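Local coordinates for protein restriction endonuclease R.BpuJI (Bacillus pumilus, PDB 2VLA) that recognises and binds its cognate DNA through this N-terminal recognition domain, part of a longer enzyme that probably acts as an endonuclease, at residues I133-F138 and Q169-K174; D120-V125 and S268-W273. All coordinates share one frame; numbering follows the deposited sequence. Where two conformers were deposited one is given.

Contact 1: residues I133-F138 and Q169-K174; sequences IQIRQF and QVLQGK. With NA (sodium ion), chain E.
The flat group that matters here is the peptide carbonyl of Leu-171, met by three consecutive residues of 133-138. In its plane, Gln-134 N donates to Leu-171 O at 2.8 Å with an N-H...O angle of 151°. The two isoleucines flank it: Ile-133 sends CG2 to one side of the plane, 3.2 Å from Leu-171 O, while Ile-135 CB stands on the opposite side, 3.7 Å from the same oxygen. Both isoleucines have two deposited conformers, and the side-chain positions given are those of one. With CG1 swung anti to its backbone N (chi1 -163°), Ile-135 reaches over to the helix end, CD1 3.7 Å from Val-170 O and close to Gly-173 CA. It crosses Leu-171 at about a right angle, Ile-135 CG2 lying 4.2 Å from Leu-171 CD2. Ile-133 instead lies alongside Leu-171, pointing the same way.

A second flat group, the amide of Gln-134, works through water: NE2 donates to one that in turn donates to Gln-172 O at 2.7 Å. The amide of Gln-172 faces a different way, its OE1 taking Lys-174 NZ at 2.9 Å from well above the amide plane and its NE2 bonded to Ala-131 O.

Gly-173 closes helix 168-171 with a Schellman motif, at phi 77°. A side chain there would run into Gln-134 O. With Gln-134, Ile-135 and Gln-172 it lines the pocket of a bound PG6 molecule, and Gly-173 O binds the sodium ion at 2.6 Å.

Chemically, three successive carbonyls at this helix end are each claimed, partners expected to suit the negative end of its dipole. Gln-134 reaches two, by its N-H and through water, with the isoleucines packed round them; the sodium takes the third without bridging to 133-138.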
ATOM      1  N   ILE A 133      -2.679 -15.117   4.023  0.50 13.99           N
ATOM      2  CA  ILE A 133      -1.971 -13.888   4.281  0.50 13.14           C
ATOM      3  C   ILE A 133      -2.833 -12.974   5.171  0.50 15.08           C
ATOM      4  O   ILE A 133      -4.052 -12.887   4.996  0.50 14.67           O
ATOM      5  CB  ILE A 133      -1.567 -13.201   2.967  0.50 11.52           C
ATOM      6  CG1 ILE A 133      -0.464 -14.021   2.262  0.50 13.82           C
ATOM      7  CG2 ILE A 133      -1.080 -11.778   3.232  0.50 13.50           C
ATOM      8  CD1 ILE A 133      -0.073 -13.506   0.849  0.50 17.48           C
ATOM      9  N   GLN A 134      -2.198 -12.364   6.170  1.00 11.82           N
ATOM     10  CA  GLN A 134      -2.876 -11.413   7.082  1.00 12.02           C
ATOM     11  C   GLN A 134      -1.849 -10.580   7.804  1.00 13.21           C
ATOM     12  O   GLN A 134      -1.162 -11.050   8.692  1.00 14.06           O
ATOM     13  CB  GLN A 134      -3.820 -12.098   8.100  1.00 15.62           C
ATOM     14  CG  GLN A 134      -3.490 -13.447   8.470  1.00 21.10           C
ATOM     15  CD  GLN A 134      -4.522 -14.033   9.455  1.00 22.03           C
ATOM     16  OE1 GLN A 134      -5.487 -13.351   9.871  1.00 24.32           O
ATOM     17  NE2 GLN A 134      -4.313 -15.286   9.850  1.00 20.46           N
ATOM     18  N   ILE A 135      -1.712  -9.329   7.374  0.50 11.56           N
ATOM     19  CA  ILE A 135      -0.694  -8.469   7.912  0.50 10.78           C
ATOM     20  C   ILE A 135      -1.020  -6.998   7.680  0.50 10.67           C
ATOM     21  O   ILE A 135      -1.601  -6.629   6.653  0.50 11.54           O
ATOM     22  CB  ILE A 135       0.688  -8.798   7.279  0.50 11.24           C
ATOM     23  CG1 ILE A 135       1.823  -8.206   8.119  0.50 12.51           C
ATOM     24  CG2 ILE A 135       0.748  -8.312   5.814  0.50 11.89           C
ATOM     25  CD1 ILE A 135       2.072  -8.950   9.427  0.50 12.91           C
ATOM     26  N   ARG A 136      -0.645  -6.167   8.643  1.00 11.30           N
ATOM     27  CA  ARG A 136      -0.577  -4.726   8.448  1.00 10.68           C
ATOM     28  C   ARG A 136       0.869  -4.394   8.161  1.00 10.68           C
ATOM     29  O   ARG A 136       1.690  -4.291   9.060  1.00 11.14           O
ATOM     30  CB  ARG A 136      -1.015  -3.993   9.734  1.00 12.09           C
ATOM     31  CG  ARG A 136      -2.393  -4.396  10.269  1.00 11.22           C
ATOM     32  CD  ARG A 136      -2.769  -3.513  11.422  1.00 13.98           C
ATOM     33  NE  ARG A 136      -3.976  -3.972  12.078  1.00 14.93           N
ATOM     34  CZ  ARG A 136      -4.817  -3.177  12.711  1.00 17.44           C
ATOM     35  NH1 ARG A 136      -4.597  -1.868  12.753  1.00 16.31           N
ATOM     36  NH2 ARG A 136      -5.867  -3.694  13.325  1.00 16.79           N
ATOM     37  N   GLN A 137       1.212  -4.250   6.870  1.00 10.37           N
ATOM     38  CA  GLN A 137       2.620  -4.316   6.501  1.00 10.09           C
ATOM     39  C   GLN A 137       3.412  -3.074   6.901  1.00  9.78           C
ATOM     40  O   GLN A 137       4.594  -3.177   7.197  1.00 10.17           O
ATOM     41  CB  GLN A 137       2.801  -4.603   4.991  1.00 11.20           C
ATOM     42  CG  GLN A 137       2.485  -3.453   4.022  1.00 11.64           C
ATOM     43  CD  GLN A 137       1.046  -3.436   3.544  1.00 12.63           C
ATOM     44  OE1 GLN A 137       0.109  -3.740   4.298  1.00 13.26           O
ATOM     45  NE2 GLN A 137       0.851  -3.028   2.295  1.00 14.05           N
ATOM     46  N   PHE A 138       2.761  -1.931   7.013  1.00  9.49           N
ATOM     47  CA  PHE A 138       3.518  -0.720   7.355  1.00 10.08           C
ATOM     48  C   PHE A 138       3.880  -0.626   8.850  1.00 10.15           C
ATOM     49  O   PHE A 138       5.031  -0.417   9.196  1.00 10.81           O
ATOM     50  CB  PHE A 138       2.826   0.532   6.816  1.00 10.81           C
ATOM     51  CG  PHE A 138       2.887   0.628   5.318  1.00  9.92           C
ATOM     52  CD1 PHE A 138       4.097   0.808   4.703  1.00 10.39           C
ATOM     53  CD2 PHE A 138       1.794   0.428   4.552  1.00 10.48           C
ATOM     54  CE1 PHE A 138       4.197   0.885   3.265  1.00 12.76           C
ATOM     55  CE2 PHE A 138       1.863   0.479   3.143  1.00 10.69           C
ATOM     56  CZ  PHE A 138       3.095   0.715   2.513  1.00 11.78           C
ATOM     57  N   GLN A 169       5.916 -16.346   5.171  1.00 11.65           N
ATOM     58  CA  GLN A 169       5.644 -16.522   6.598  1.00 12.68           C
ATOM     59  C   GLN A 169       5.417 -15.202   7.296  1.00 11.87           C
ATOM     60  O   GLN A 169       4.541 -15.085   8.162  1.00 12.52           O
ATOM     61  CB  GLN A 169       6.756 -17.311   7.289  1.00 13.39           C
ATOM     62  CG  GLN A 169       6.775 -18.779   6.905  1.00 15.30           C
ATOM     63  CD  GLN A 169       7.886 -19.555   7.584  1.00 18.54           C
ATOM     64  OE1 GLN A 169       8.647 -19.008   8.355  1.00 23.64           O
ATOM     65  NE2 GLN A 169       7.963 -20.857   7.300  1.00 25.65           N
ATOM     66  N   VAL A 170       6.169 -14.171   6.897  1.00 11.68           N
ATOM     67  CA  VAL A 170       5.943 -12.861   7.457  1.00 11.54           C
ATOM     68  C   VAL A 170       4.566 -12.351   7.054  1.00 11.47           C
ATOM     69  O   VAL A 170       3.831 -11.816   7.876  1.00 11.39           O
ATOM     70  CB  VAL A 170       7.049 -11.850   7.004  1.00 11.17           C
ATOM     71  CG1 VAL A 170       6.625 -10.409   7.326  1.00 12.25           C
ATOM     72  CG2 VAL A 170       8.373 -12.198   7.660  1.00 13.19           C
ATOM     73  N   LEU A 171       4.217 -12.505   5.772  1.00 11.15           N
ATOM     74  CA  LEU A 171       2.948 -12.014   5.256  1.00 10.90           C
ATOM     75  C   LEU A 171       1.741 -12.767   5.866  1.00 11.21           C
ATOM     76  O   LEU A 171       0.633 -12.240   5.905  1.00 12.42           O
ATOM     77  CB  LEU A 171       2.928 -12.102   3.717  1.00 11.36           C
ATOM     78  CG  LEU A 171       3.914 -11.213   2.940  1.00 11.03           C
ATOM     79  CD1 LEU A 171       3.890 -11.664   1.505  1.00 14.75           C
ATOM     80  CD2 LEU A 171       3.542  -9.748   3.097  1.00 13.53           C
ATOM     81  N   GLN A 172       1.983 -13.998   6.308  1.00 12.64           N
ATOM     82  CA  GLN A 172       0.977 -14.789   7.037  1.00 12.08           C
ATOM     83  C   GLN A 172       0.854 -14.384   8.485  1.00 13.00           C
ATOM     84  O   GLN A 172      -0.010 -14.903   9.215  1.00 14.11           O
ATOM     85  CB  GLN A 172       1.328 -16.263   6.958  1.00 13.74           C
ATOM     86  CG  GLN A 172       1.161 -16.864   5.567  1.00 12.88           C
ATOM     87  CD  GLN A 172       1.631 -18.282   5.506  1.00 13.64           C
ATOM     88  OE1 GLN A 172       2.636 -18.629   6.119  1.00 15.87           O
ATOM     89  NE2 GLN A 172       0.906 -19.128   4.750  1.00 15.48           N
ATOM     90  N   GLY A 173       1.698 -13.486   8.942  1.00 12.63           N
ATOM     91  CA  GLY A 173       1.604 -13.029  10.327  1.00 12.45           C
ATOM     92  C   GLY A 173       2.166 -14.030  11.339  1.00 14.30           C
ATOM     93  O   GLY A 173       1.779 -14.018  12.495  1.00 16.35           O
ATOM     94  N   LYS A 174       3.113 -14.857  10.917  1.00 12.86           N
ATOM     95  CA  LYS A 174       3.669 -15.900  11.778  1.00 13.85           C
ATOM     96  C   LYS A 174       4.948 -15.485  12.506  1.00 14.41           C
ATOM     97  O   LYS A 174       5.403 -16.182  13.412  1.00 15.98           O
ATOM     98  CB  LYS A 174       3.948 -17.142  10.950  1.00 15.64           C
ATOM     99  CG  LYS A 174       2.676 -17.858  10.472  1.00 18.80           C
ATOM    100  CD  LYS A 174       3.026 -19.040   9.620  1.00 20.15           C
ATOM    101  CE  LYS A 174       1.797 -19.703   9.039  1.00 22.67           C
ATOM    102  NZ  LYS A 174       2.159 -20.773   8.053  1.00 31.41           N
TER
HETATM  103 NA    NA E1282       0.346 -13.116  14.433  1.00 15.19          NA
HETATM  104  O   HOH W   1      -2.050 -16.588   8.634  1.00 17.65           O

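Contact 2: residues D120-V125 and S268-W273; sequences DKLDKV and SFFKDW. With nucleotides of chain B; nucleotides of chain C.
Apolar packing joins the start of helix 122-130 to helix 263-278. Val-125 and Phe-269 come from opposite directions, Val-125 CG1 lying 3.7 Å from Phe-269 CZ. Leu-122 CD1 approaches Phe-270 CE2 at 4.2 Å, the two side chains crossing at about a right angle. Over the centre of the Phe-270 ring sits the CD2 edge of Phe-269.

A carbonyl meets a ring edge where Asp-120 O lies near the plane of Phe-270, 3.4 Å from Phe-270 CE1.

This is the N-terminal recognition domain of a restriction endonuclease, and here the N-terminus of helix 122-130 is turned toward the DNA, with Lys-121 at its N-cap.

Hydrogen bonds from Lys-121 go to the DNA. Lys-121 N donates almost straight, at 173°, to OP1 of DC6 in chain B (3.0 Å). Its side chain runs extended and bends only at the last torsion, which brings NZ to the minor-groove N3 of DA10 (2.9 Å) and to O4' of DC11 (3.1 Å), both in chain C. With an alanine in its place, adenine N3 of DA10 and O4' of DC11 would probably both lose the ammonium that joins them.

Beside Lys-121, Lys-124 NZ forms a salt bridge to another phosphate, whereas Asp-120 OD2 pairs with Lys-128.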
ATOM      1  N   ASP A 120      -7.115  -5.363  -4.933  1.00 12.10           N
ATOM      2  CA  ASP A 120      -6.709  -6.369  -5.887  1.00 12.13           C
ATOM      3  C   ASP A 120      -7.898  -6.891  -6.700  1.00 12.62           C
ATOM      4  O   ASP A 120      -9.041  -6.943  -6.211  1.00 14.23           O
ATOM      5  CB  ASP A 120      -6.059  -7.563  -5.163  1.00 13.06           C
ATOM      6  CG  ASP A 120      -4.804  -7.179  -4.384  1.00 14.13           C
ATOM      7  OD1 ASP A 120      -4.149  -6.172  -4.731  1.00 14.96           O
ATOM      8  OD2 ASP A 120      -4.466  -7.908  -3.423  1.00 16.81           O
ATOM      9  N   LYS A 121      -7.579  -7.470  -7.844  1.00 12.27           N
ATOM     10  CA  LYS A 121      -8.538  -8.179  -8.675  1.00 13.12           C
ATOM     11  C   LYS A 121      -8.969  -9.460  -7.928  1.00 12.27           C
ATOM     12  O   LYS A 121      -8.176 -10.046  -7.207  1.00 13.49           O
ATOM     13  CB  LYS A 121      -7.902  -8.518 -10.024  1.00 14.29           C
ATOM     14  CG  LYS A 121      -8.874  -9.050 -11.081  1.00 15.92           C
ATOM     15  CD  LYS A 121      -8.150  -9.251 -12.385  1.00 17.24           C
ATOM     16  CE  LYS A 121      -9.039  -9.810 -13.503  1.00 17.60           C
ATOM     17  NZ  LYS A 121     -10.065  -8.842 -13.969  1.00 17.25           N
ATOM     18  N   LEU A 122     -10.200  -9.897  -8.129  1.00 13.26           N
ATOM     19  CA  LEU A 122     -10.741 -11.014  -7.326  1.00 14.12           C
ATOM     20  C   LEU A 122      -9.852 -12.263  -7.337  1.00 13.17           C
ATOM     21  O   LEU A 122      -9.717 -12.928  -6.324  1.00 14.98           O
ATOM     22  CB  LEU A 122     -12.143 -11.388  -7.784  1.00 13.79           C
ATOM     23  CG  LEU A 122     -12.846 -12.429  -6.878  1.00 15.93           C
ATOM     24  CD1 LEU A 122     -13.124 -11.833  -5.505  1.00 22.28           C
ATOM     25  CD2 LEU A 122     -14.137 -12.940  -7.518  1.00 22.80           C
ATOM     26  N   ASP A 123      -9.275 -12.613  -8.488  1.00 15.15           N
ATOM     27  CA  ASP A 123      -8.459 -13.827  -8.535  1.00 16.77           C
ATOM     28  C   ASP A 123      -7.232 -13.684  -7.627  1.00 15.53           C
ATOM     29  O   ASP A 123      -6.822 -14.648  -6.961  1.00 16.27           O
ATOM     30  CB  ASP A 123      -8.062 -14.211  -9.975  1.00 15.30           C
ATOM     31  CG  ASP A 123      -7.339 -13.116 -10.706  1.00 17.42           C
ATOM     32  OD1 ASP A 123      -7.652 -11.942 -10.486  1.00 21.37           O
ATOM     33  OD2 ASP A 123      -6.476 -13.448 -11.565  1.00 21.38           O
ATOM     34  N   LYS A 124      -6.685 -12.468  -7.560  1.00 14.33           N
ATOM     35  CA  LYS A 124      -5.551 -12.190  -6.705  1.00 14.31           C
ATOM     36  C   LYS A 124      -5.972 -12.184  -5.196  1.00 14.11           C
ATOM     37  O   LYS A 124      -5.228 -12.646  -4.333  1.00 13.93           O
ATOM     38  CB  LYS A 124      -4.903 -10.864  -7.111  1.00 14.95           C
ATOM     39  CG  LYS A 124      -4.470 -10.825  -8.575  1.00 19.48           C
ATOM     40  CD  LYS A 124      -3.286 -11.725  -8.847  1.00 22.50           C
ATOM     41  CE  LYS A 124      -2.624 -11.385 -10.170  1.00 28.16           C
ATOM     42  NZ  LYS A 124      -1.984 -12.573 -10.795  1.00 36.78           N
ATOM     43  N   VAL A 125      -7.152 -11.649  -4.902  1.00 13.15           N
ATOM     44  CA  VAL A 125      -7.718 -11.738  -3.548  1.00 13.67           C
ATOM     45  C   VAL A 125      -7.828 -13.196  -3.087  1.00 13.03           C
ATOM     46  O   VAL A 125      -7.356 -13.550  -2.020  1.00 14.89           O
ATOM     47  CB  VAL A 125      -9.132 -11.088  -3.473  1.00 13.03           C
ATOM     48  CG1 VAL A 125      -9.752 -11.319  -2.076  1.00 14.73           C
ATOM     49  CG2 VAL A 125      -9.078  -9.600  -3.806  1.00 14.94           C
ATOM     50  N   SER A 268     -20.069  -7.283  -1.675  1.00 21.65           N
ATOM     51  CA  SER A 268     -19.937  -6.654  -0.365  1.00 19.15           C
ATOM     52  C   SER A 268     -18.462  -6.453   0.010  1.00 19.31           C
ATOM     53  O   SER A 268     -18.099  -5.466   0.634  1.00 20.58           O
ATOM     54  CB  SER A 268     -20.614  -7.508   0.691  1.00 21.20           C
ATOM     55  OG  SER A 268     -22.034  -7.505   0.535  1.00 33.39           O
ATOM     56  N   PHE A 269     -17.636  -7.417  -0.350  1.00 19.10           N
ATOM     57  CA  PHE A 269     -16.212  -7.359  -0.038  1.00 16.11           C
ATOM     58  C   PHE A 269     -15.608  -6.054  -0.518  1.00 16.71           C
ATOM     59  O   PHE A 269     -14.968  -5.348   0.245  1.00 15.52           O
ATOM     60  CB  PHE A 269     -15.495  -8.535  -0.670  1.00 16.90           C
ATOM     61  CG  PHE A 269     -14.019  -8.516  -0.484  1.00 16.43           C
ATOM     62  CD1 PHE A 269     -13.454  -8.837   0.711  1.00 15.77           C
ATOM     63  CD2 PHE A 269     -13.187  -8.166  -1.539  1.00 15.71           C
ATOM     64  CE1 PHE A 269     -12.085  -8.849   0.869  1.00 17.98           C
ATOM     65  CE2 PHE A 269     -11.818  -8.147  -1.375  1.00 16.40           C
ATOM     66  CZ  PHE A 269     -11.277  -8.494  -0.165  1.00 17.54           C
ATOM     67  N   PHE A 270     -15.807  -5.738  -1.793  1.00 15.81           N
ATOM     68  CA  PHE A 270     -15.181  -4.564  -2.359  1.00 15.28           C
ATOM     69  C   PHE A 270     -15.791  -3.275  -1.835  1.00 16.41           C
ATOM     70  O   PHE A 270     -15.082  -2.303  -1.621  1.00 17.22           O
ATOM     71  CB  PHE A 270     -15.222  -4.613  -3.876  1.00 15.64           C
ATOM     72  CG  PHE A 270     -14.346  -5.675  -4.456  1.00 15.53           C
ATOM     73  CD1 PHE A 270     -12.969  -5.565  -4.389  1.00 15.97           C
ATOM     74  CD2 PHE A 270     -14.890  -6.807  -5.028  1.00 19.88           C
ATOM     75  CE1 PHE A 270     -12.162  -6.553  -4.884  1.00 17.20           C
ATOM     76  CE2 PHE A 270     -14.083  -7.786  -5.540  1.00 18.30           C
ATOM     77  CZ  PHE A 270     -12.711  -7.648  -5.479  1.00 17.60           C
ATOM     78  N   LYS A 271     -17.093  -3.288  -1.565  1.00 16.56           N
ATOM     79  CA  LYS A 271     -17.757  -2.111  -1.019  1.00 18.13           C
ATOM     80  C   LYS A 271     -17.312  -1.841   0.410  1.00 16.71           C
ATOM     81  O   LYS A 271     -16.994  -0.697   0.770  1.00 17.30           O
ATOM     82  CB  LYS A 271     -19.278  -2.276  -1.062  1.00 20.72           C
ATOM     83  CG  LYS A 271     -20.025  -1.010  -0.721  1.00 29.61           C
ATOM     84  N   ASP A 272     -17.285  -2.894   1.231  1.00 17.55           N
ATOM     85  CA  ASP A 272     -16.882  -2.769   2.612  1.00 16.85           C
ATOM     86  C   ASP A 272     -15.407  -2.382   2.706  1.00 16.18           C
ATOM     87  O   ASP A 272     -15.021  -1.599   3.580  1.00 15.41           O
ATOM     88  CB  ASP A 272     -17.100  -4.086   3.357  1.00 17.08           C
ATOM     89  CG  ASP A 272     -18.564  -4.488   3.442  1.00 22.82           C
ATOM     90  OD1 ASP A 272     -19.453  -3.629   3.267  1.00 26.33           O
ATOM     91  OD2 ASP A 272     -18.820  -5.671   3.729  1.00 22.57           O
ATOM     92  N   TRP A 273     -14.573  -2.949   1.834  1.00 14.48           N
ATOM     93  CA  TRP A 273     -13.157  -2.559   1.826  1.00 13.77           C
ATOM     94  C   TRP A 273     -13.022  -1.048   1.581  1.00 13.41           C
ATOM     95  O   TRP A 273     -12.276  -0.360   2.268  1.00 13.24           O
ATOM     96  CB  TRP A 273     -12.344  -3.324   0.777  1.00 13.61           C
ATOM     97  CG  TRP A 273     -11.023  -2.620   0.533  1.00 13.04           C
ATOM     98  CD1 TRP A 273     -10.727  -1.747  -0.485  1.00 12.49           C
ATOM     99  CD2 TRP A 273      -9.894  -2.617   1.398  1.00 11.73           C
ATOM    100  NE1 TRP A 273      -9.463  -1.232  -0.317  1.00 12.47           N
ATOM    101  CE2 TRP A 273      -8.931  -1.743   0.837  1.00 12.16           C
ATOM    102  CE3 TRP A 273      -9.583  -3.288   2.591  1.00 13.03           C
ATOM    103  CZ2 TRP A 273      -7.713  -1.533   1.420  1.00 13.78           C
ATOM    104  CZ3 TRP A 273      -8.391  -3.070   3.172  1.00 12.63           C
ATOM    105  CH2 TRP A 273      -7.460  -2.181   2.607  1.00 12.33           C
TER
ATOM    106  P    DC B   6      -4.420  -6.060  -9.319  1.00 12.18           P
ATOM    107  OP1  DC B   6      -4.662  -7.301  -8.531  1.00 12.79           O
ATOM    108  OP2  DC B   6      -3.493  -5.001  -8.844  1.00 12.11           O
ATOM    109  O5'  DC B   6      -3.896  -6.364 -10.822  1.00 11.87           O
ATOM    110  C5'  DC B   6      -4.339  -7.539 -11.513  1.00 12.00           C
ATOM    111  C4'  DC B   6      -3.368  -7.872 -12.620  1.00 11.17           C
ATOM    112  O4'  DC B   6      -3.487  -6.909 -13.675  1.00 11.59           O
ATOM    113  C3'  DC B   6      -1.898  -7.889 -12.223  1.00 12.17           C
ATOM    114  O3'  DC B   6      -1.305  -9.040 -12.800  1.00 12.40           O
ATOM    115  C2'  DC B   6      -1.336  -6.572 -12.774  1.00 10.00           C
ATOM    116  C1'  DC B   6      -2.191  -6.368 -13.996  1.00 10.62           C
ATOM    117  N1   DC B   6      -2.450  -5.002 -14.413  1.00 10.28           N
ATOM    118  C2   DC B   6      -2.256  -4.620 -15.758  1.00 11.63           C
ATOM    119  O2   DC B   6      -1.697  -5.393 -16.543  1.00 11.32           O
ATOM    120  N3   DC B   6      -2.652  -3.392 -16.142  1.00 10.27           N
ATOM    121  C4   DC B   6      -3.188  -2.541 -15.276  1.00  9.12           C
ATOM    122  N4   DC B   6      -3.554  -1.323 -15.714  1.00 10.59           N
ATOM    123  C5   DC B   6      -3.380  -2.916 -13.914  1.00  9.31           C
ATOM    124  C6   DC B   6      -3.026  -4.142 -13.554  1.00 10.24           C
TER
ATOM    125  P    DA C  10      -5.275 -14.516 -17.548  1.00 21.07           P
ATOM    126  OP1  DA C  10      -4.419 -15.288 -16.634  1.00 25.34           O
ATOM    127  OP2  DA C  10      -5.713 -15.068 -18.841  1.00 24.42           O
ATOM    128  O5'  DA C  10      -6.598 -14.097 -16.784  1.00 19.03           O
ATOM    129  C5'  DA C  10      -6.523 -13.521 -15.516  1.00 18.38           C
ATOM    130  C4'  DA C  10      -7.880 -12.983 -15.091  1.00 14.67           C
ATOM    131  O4'  DA C  10      -8.272 -11.903 -15.978  1.00 17.28           O
ATOM    132  C3'  DA C  10      -9.042 -13.995 -15.121  1.00 17.31           C
ATOM    133  O3'  DA C  10      -9.893 -13.738 -14.035  1.00 17.53           O
ATOM    134  C2'  DA C  10      -9.714 -13.653 -16.438  1.00 17.90           C
ATOM    135  C1'  DA C  10      -9.604 -12.136 -16.391  1.00 18.16           C
ATOM    136  N9   DA C  10      -9.823 -11.447 -17.647  1.00 16.47           N
ATOM    137  C8   DA C  10      -9.558 -11.896 -18.909  1.00 17.11           C
ATOM    138  N7   DA C  10      -9.838 -11.026 -19.837  1.00 17.61           N
ATOM    139  C5   DA C  10     -10.280  -9.916 -19.146  1.00 15.75           C
ATOM    140  C6   DA C  10     -10.742  -8.663 -19.561  1.00 15.63           C
ATOM    141  N6   DA C  10     -10.799  -8.295 -20.841  1.00 15.52           N
ATOM    142  N1   DA C  10     -11.115  -7.790 -18.613  1.00 14.36           N
ATOM    143  C2   DA C  10     -11.053  -8.154 -17.333  1.00 13.55           C
ATOM    144  N3   DA C  10     -10.642  -9.306 -16.812  1.00 13.37           N
ATOM    145  C4   DA C  10     -10.280 -10.160 -17.792  1.00 14.40           C
ATOM    146  P    DC C  11     -10.921 -14.802 -13.440  1.00 18.45           P
ATOM    147  OP1  DC C  11     -10.183 -15.681 -12.530  1.00 20.52           O
ATOM    148  OP2  DC C  11     -11.726 -15.386 -14.549  1.00 20.32           O
ATOM    149  O5'  DC C  11     -11.895 -13.860 -12.620  1.00 17.08           O
ATOM    150  C5'  DC C  11     -11.376 -12.893 -11.757  1.00 17.27           C
ATOM    151  C4'  DC C  11     -12.135 -11.597 -11.883  1.00 16.00           C
ATOM    152  O4'  DC C  11     -12.074 -11.113 -13.235  1.00 16.31           O
ATOM    153  C3'  DC C  11     -13.610 -11.675 -11.558  1.00 18.59           C
ATOM    154  O3'  DC C  11     -13.921 -10.524 -10.819  1.00 19.15           O
ATOM    155  C2'  DC C  11     -14.280 -11.705 -12.925  1.00 17.29           C
ATOM    156  C1'  DC C  11     -13.363 -10.812 -13.721  1.00 15.00           C
ATOM    157  N1   DC C  11     -13.408 -11.035 -15.181  1.00 16.69           N
ATOM    158  C2   DC C  11     -13.672  -9.951 -16.024  1.00 15.30           C
ATOM    159  O2   DC C  11     -13.862  -8.840 -15.522  1.00 15.52           O
ATOM    160  N3   DC C  11     -13.701 -10.156 -17.365  1.00 15.41           N
ATOM    161  C4   DC C  11     -13.463 -11.381 -17.864  1.00 14.19           C
ATOM    162  N4   DC C  11     -13.484 -11.520 -19.212  1.00 17.47           N
ATOM    163  C5   DC C  11     -13.178 -12.493 -17.014  1.00 16.44           C
ATOM    164  C6   DC C  11     -13.155 -12.272 -15.698  1.00 16.28           C
TER

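In the fold
Contact 1 lies wholly within the span of sequence between the two segments of contact 2, 120-125 and 268-273. The two contacts share one pair of consecutive helices: helix 122-130, which begins in contact 2, is followed by helix 137-150, which begins in contact 1. Their centres are 18 Å apart and their nearest atoms about 7 Å, so they do not touch. Contact 2 meets the DNA directly. Contact 1 stays about 12 Å from it at the nearest atoms and belongs instead to the pocket of the bound PG6 molecule, which comes within about 3 Å of Gly-173 and is probably from the crystallisation liquor.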